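PDB 2IIZ: melanin biosynthesis protein TyrA, putative from Shewanella oneidensis, which binds heme b and probably acts as a peroxidase of the dye-decolorizing (DyP) family. Local coordinates for residues Glu17-Ser22 against Asp57-Gly62; Leu25-Asn30 against Leu103-Arg108. One frame throughout, in Å; residues are numbered along the deposited sequence.

Interaction 1: Glu17-Ser22 against Asp57-Gly62; sequences EGNLHS and DSAFNG
With CG of N19 anti to its carbonyl carbon (chi1 -67°) and CG of N61 between the backbone N and the carbonyl carbon (chi1 66°), the two amides, coming from opposite directions, meet with their planes 54° apart. N61 ND2 donates to N19 OD1 at 3.3 Å, with the acceptor close to the N61 amide plane but the donor tilted from the carbonyl plane of N19. N19 ND2 reaches A59 O at 2.8 Å, coming from above that carbonyl's plane rather than on a lone pair. A59 O also takes a weak bond from N61 ND2 at 3.2 Å, and A59 CB rests 3.8 Å from N19 ND2. Replacing N19 with an alanine would probably deprive A59 O of its shorter donor and N61 ND2 of its cross-segment acceptor, setting the N61 amide freer to turn. N19 OD1 has a second donor in R108 NE, so its amide joins three parts of the chain. This side-chain amide link ties the loop before strand 21-29 to the entry and first residue of strand 61-67, both strands flanking 103-109 in the ferredoxin-like sheet of the DyP N-terminal region. Helix 34-54 touches N61 through T52, and helix 112-125 packs on F60 and H21.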
# COMPACT_ATOMS: atom_id res chain seq x y z
N GLU A 17 3.52 3.90 -20.67
CA GLU A 17 2.34 4.69 -20.33
C GLU A 17 1.96 4.44 -18.87
O GLU A 17 2.42 3.47 -18.24
CB GLU A 17 1.16 4.35 -21.25
CG GLU A 17 1.35 4.72 -22.72
CD GLU A 17 1.51 6.22 -22.94
OE1 GLU A 17 1.01 7.00 -22.09
OE2 GLU A 17 2.15 6.62 -23.96
N GLY A 18 1.12 5.31 -18.33
CA GLY A 18 0.74 5.26 -16.89
C GLY A 18 0.06 3.98 -16.46
O GLY A 18 -0.45 3.26 -17.32
N ASN A 19 0.06 3.71 -15.14
CA ASN A 19 -0.56 2.52 -14.53
C ASN A 19 -1.25 2.84 -13.23
O ASN A 19 -0.93 3.84 -12.59
CB ASN A 19 0.48 1.43 -14.20
CG ASN A 19 1.12 0.83 -15.44
OD1 ASN A 19 2.01 1.43 -16.04
ND2 ASN A 19 0.67 -0.34 -15.83
N LEU A 20 -2.18 1.97 -12.83
CA LEU A 20 -2.88 2.18 -11.57
C LEU A 20 -2.01 2.01 -10.32
O LEU A 20 -2.34 2.57 -9.27
CB LEU A 20 -4.09 1.24 -11.47
CG LEU A 20 -5.14 1.40 -12.57
CD1 LEU A 20 -6.28 0.34 -12.45
CD2 LEU A 20 -5.72 2.78 -12.56
N HIS A 21 -0.92 1.25 -10.40
CA HIS A 21 -0.11 0.94 -9.21
C HIS A 21 1.37 0.77 -9.55
O HIS A 21 1.74 0.54 -10.69
CB HIS A 21 -0.55 -0.36 -8.57
CG HIS A 21 -1.99 -0.40 -8.12
ND1 HIS A 21 -2.46 0.31 -7.04
CD2 HIS A 21 -3.04 -1.12 -8.58
CE1 HIS A 21 -3.75 0.05 -6.87
NE2 HIS A 21 -4.13 -0.82 -7.79
N SER A 22 2.20 0.88 -8.53
CA SER A 22 3.64 0.76 -8.68
C SER A 22 4.33 0.43 -7.36
O SER A 22 3.80 0.71 -6.28
CB SER A 22 4.20 2.10 -9.17
OG SER A 22 4.01 3.06 -8.16
N ASP A 57 -2.05 -8.61 -19.87
CA ASP A 57 -3.41 -8.41 -19.44
C ASP A 57 -3.55 -7.24 -18.47
O ASP A 57 -4.58 -6.56 -18.45
CB ASP A 57 -3.94 -9.71 -18.80
CG ASP A 57 -5.45 -9.82 -18.83
OD1 ASP A 57 -6.10 -8.82 -19.24
OD2 ASP A 57 -5.99 -10.89 -18.45
N SER A 58 -2.51 -6.99 -17.66
CA SER A 58 -2.55 -5.92 -16.66
C SER A 58 -1.42 -4.92 -16.87
O SER A 58 -0.93 -4.32 -15.92
CB SER A 58 -2.46 -6.52 -15.26
OG SER A 58 -1.17 -7.05 -15.00
N ALA A 59 -1.01 -4.77 -18.13
CA ALA A 59 -0.02 -3.77 -18.56
C ALA A 59 1.22 -3.67 -17.67
O ALA A 59 1.66 -2.57 -17.30
CB ALA A 59 -0.68 -2.42 -18.71
N PHE A 60 1.78 -4.82 -17.32
CA PHE A 60 2.92 -4.85 -16.42
C PHE A 60 4.11 -4.25 -17.12
O PHE A 60 4.30 -4.45 -18.33
CB PHE A 60 3.27 -6.26 -15.96
CG PHE A 60 4.51 -6.32 -15.13
CD1 PHE A 60 5.77 -6.31 -15.73
CD2 PHE A 60 4.43 -6.40 -13.75
CE1 PHE A 60 6.94 -6.36 -14.96
CE2 PHE A 60 5.58 -6.45 -12.97
CZ PHE A 60 6.85 -6.43 -13.58
N ASN A 61 4.93 -3.53 -16.37
CA ASN A 61 6.22 -3.08 -16.88
C ASN A 61 7.07 -2.55 -15.75
O ASN A 61 6.56 -2.31 -14.66
CB ASN A 61 6.05 -2.00 -17.92
CG ASN A 61 5.49 -0.76 -17.34
OD1 ASN A 61 6.22 0.06 -16.74
ND2 ASN A 61 4.18 -0.58 -17.50
N GLY A 62 8.37 -2.38 -16.04
CA GLY A 62 9.36 -2.18 -15.00
C GLY A 62 10.77 -1.92 -15.51
O GLY A 62 11.07 -2.10 -16.69

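Interaction 2: Leu25-Asn30 against Leu103-Arg108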
# COMPACT_ATOMS: atom_id res chain seq x y z
N LEU A 25 11.69 0.18 -5.02
CA LEU A 25 12.57 -0.56 -4.14
C LEU A 25 13.98 -0.08 -4.33
O LEU A 25 14.52 -0.09 -5.44
CB LEU A 25 12.53 -2.05 -4.43
CG LEU A 25 11.16 -2.70 -4.42
CD1 LEU A 25 11.28 -4.18 -4.81
CD2 LEU A 25 10.51 -2.55 -3.06
N MSE A 26 14.55 0.33 -3.20
CA MSE A 26 15.89 0.86 -3.10
C MSE A 26 16.72 -0.13 -2.32
O MSE A 26 16.35 -0.48 -1.19
CB MSE A 26 15.81 2.17 -2.36
CG MSE A 26 15.01 3.17 -3.13
SE MSE A 26 16.02 3.59 -4.73
CE MSE A 26 14.77 4.95 -5.37
N PHE A 27 17.81 -0.57 -2.94
CA PHE A 27 18.72 -1.56 -2.35
C PHE A 27 20.12 -1.00 -2.28
O PHE A 27 20.56 -0.27 -3.17
CB PHE A 27 18.82 -2.85 -3.19
CG PHE A 27 17.54 -3.59 -3.34
CD1 PHE A 27 17.16 -4.54 -2.41
CD2 PHE A 27 16.71 -3.34 -4.43
CE1 PHE A 27 15.96 -5.24 -2.54
CE2 PHE A 27 15.53 -4.02 -4.57
CZ PHE A 27 15.15 -4.98 -3.62
N ASN A 28 20.82 -1.37 -1.22
CA ASN A 28 22.23 -1.09 -1.07
C ASN A 28 22.95 -2.42 -0.96
O ASN A 28 22.49 -3.36 -0.30
CB ASN A 28 22.49 -0.19 0.14
CG ASN A 28 22.26 1.29 -0.16
OD1 ASN A 28 22.16 1.69 -1.33
ND2 ASN A 28 22.17 2.09 0.88
N ALA A 29 24.10 -2.49 -1.64
CA ALA A 29 24.83 -3.72 -1.80
C ALA A 29 25.76 -3.94 -0.62
O ALA A 29 26.28 -2.99 -0.03
CB ALA A 29 25.61 -3.69 -3.10
N ASN A 30 25.97 -5.21 -0.27
CA ASN A 30 26.89 -5.57 0.79
C ASN A 30 28.32 -5.36 0.28
O ASN A 30 28.51 -5.04 -0.90
CB ASN A 30 26.64 -7.02 1.26
CG ASN A 30 25.23 -7.23 1.84
OD1 ASN A 30 24.60 -6.29 2.33
ND2 ASN A 30 24.74 -8.46 1.78
N LEU A 103 20.98 0.53 -5.92
CA LEU A 103 20.07 -0.02 -6.92
C LEU A 103 18.63 0.39 -6.68
O LEU A 103 18.18 0.48 -5.53
CB LEU A 103 20.13 -1.54 -6.92
CG LEU A 103 21.45 -2.20 -7.30
CD1 LEU A 103 21.31 -3.69 -7.04
CD2 LEU A 103 21.80 -1.95 -8.76
N PHE A 104 17.94 0.63 -7.79
CA PHE A 104 16.54 1.00 -7.80
C PHE A 104 15.81 0.03 -8.73
O PHE A 104 16.22 -0.17 -9.89
CB PHE A 104 16.41 2.44 -8.27
CG PHE A 104 14.98 2.94 -8.41
CD1 PHE A 104 13.98 2.56 -7.53
CD2 PHE A 104 14.66 3.82 -9.43
CE1 PHE A 104 12.69 3.03 -7.67
CE2 PHE A 104 13.38 4.29 -9.58
CZ PHE A 104 12.39 3.89 -8.69
N VAL A 105 14.74 -0.56 -8.20
CA VAL A 105 13.86 -1.41 -8.97
C VAL A 105 12.49 -0.74 -9.00
O VAL A 105 11.81 -0.58 -7.96
CB VAL A 105 13.73 -2.83 -8.35
CG1 VAL A 105 12.73 -3.66 -9.11
CG2 VAL A 105 15.07 -3.54 -8.36
N HIS A 106 12.10 -0.35 -10.21
CA HIS A 106 10.87 0.37 -10.47
C HIS A 106 9.89 -0.56 -11.13
O HIS A 106 10.13 -1.01 -12.26
CB HIS A 106 11.19 1.49 -11.42
CG HIS A 106 10.02 2.30 -11.84
ND1 HIS A 106 9.70 3.50 -11.24
CD2 HIS A 106 9.09 2.11 -12.80
CE1 HIS A 106 8.62 4.01 -11.81
NE2 HIS A 106 8.24 3.18 -12.76
N LEU A 107 8.80 -0.86 -10.43
CA LEU A 107 7.82 -1.84 -10.92
C LEU A 107 6.44 -1.26 -11.06
O LEU A 107 5.98 -0.50 -10.20
CB LEU A 107 7.75 -3.05 -9.99
CG LEU A 107 9.08 -3.71 -9.63
CD1 LEU A 107 8.87 -4.85 -8.64
CD2 LEU A 107 9.81 -4.19 -10.87
N ARG A 108 5.76 -1.62 -12.15
CA ARG A 108 4.43 -1.06 -12.43
C ARG A 108 3.41 -2.03 -13.00
O ARG A 108 3.78 -2.98 -13.68
CB ARG A 108 4.57 0.17 -13.33
CG ARG A 108 4.45 1.43 -12.51
CD ARG A 108 5.06 2.59 -13.14
NE ARG A 108 4.35 3.00 -14.34
CZ ARG A 108 4.47 4.19 -14.91
NH1 ARG A 108 5.26 5.13 -14.39
NH2 ARG A 108 3.80 4.45 -16.01
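A selenomethionine methyl lying over an aromatic face distinguishes this strand pairing: M26 CE stands 3.7 Å from the centroid of the F104 ring, 27° off the ring normal, a CH-pi contact. M26 SE is farther out and oblique to the ring, completing a Met-aromatic contact. The bend responsible is at chi2 of M26, which folds the chain back so that CE closes to 3.3 Å from F104 CD1. The F104 ring, swung out with CG anti to the backbone N, has M26 CE over one face, H106 N more distantly over the opposite face, and L25 O at its edge, in plane.

M26 and F104 form a non-hydrogen-bonded antiparallel pair, bracketed by the hydrogen-bonded pairs L25 with V105 and F27 with L103. Each of these has two backbone bonds; the straightest, F27 N to L103 O, spans 2.8 Å at 172°. Between them, F104 CA meets L25 O at 3.3 Å and M26 CA meets L103 O at 3.4 Å, both CA-H...O contacts. The other face carries L25, F27, L103 and V105, where F27 CE2 reaches V105 CG2 at 3.8 Å and the CB atoms of F27 and L103 are 4.2 Å apart. L25 also meets L251 of the second subunit.

The local strand axes run at 156°, in the antiparallel ferredoxin-like sheet of the DyP N-terminal region. Strand 130-139 borders 21-29 on its other side and 61-67 borders 103-109. Helix 34-54 packs on L103 and, with helix 112-125, on L107.

From the N terminus, residues 17-22 lead into strand 21-29 and 25-30 takes in its far end and the residue after it. Interaction 1 closes the first loop when the chain, having passed through helix 34-54, returns at 57-62; 34 residues separate its segments. Interaction 2 closes a longer loop, with 72 residues between, when 103-108 comes back against 25-30. The segments alternate, so the two contacts cross. Their centres are about 18 Å apart, yet R108 bridges them: its N lies 2.7 Å from N61 O and its NH2 2.8 Å from E17 O, both probable hydrogen bonds. Strand 103-109 thus sits between 21-29 and 61-67, and all three belong to the same sheet.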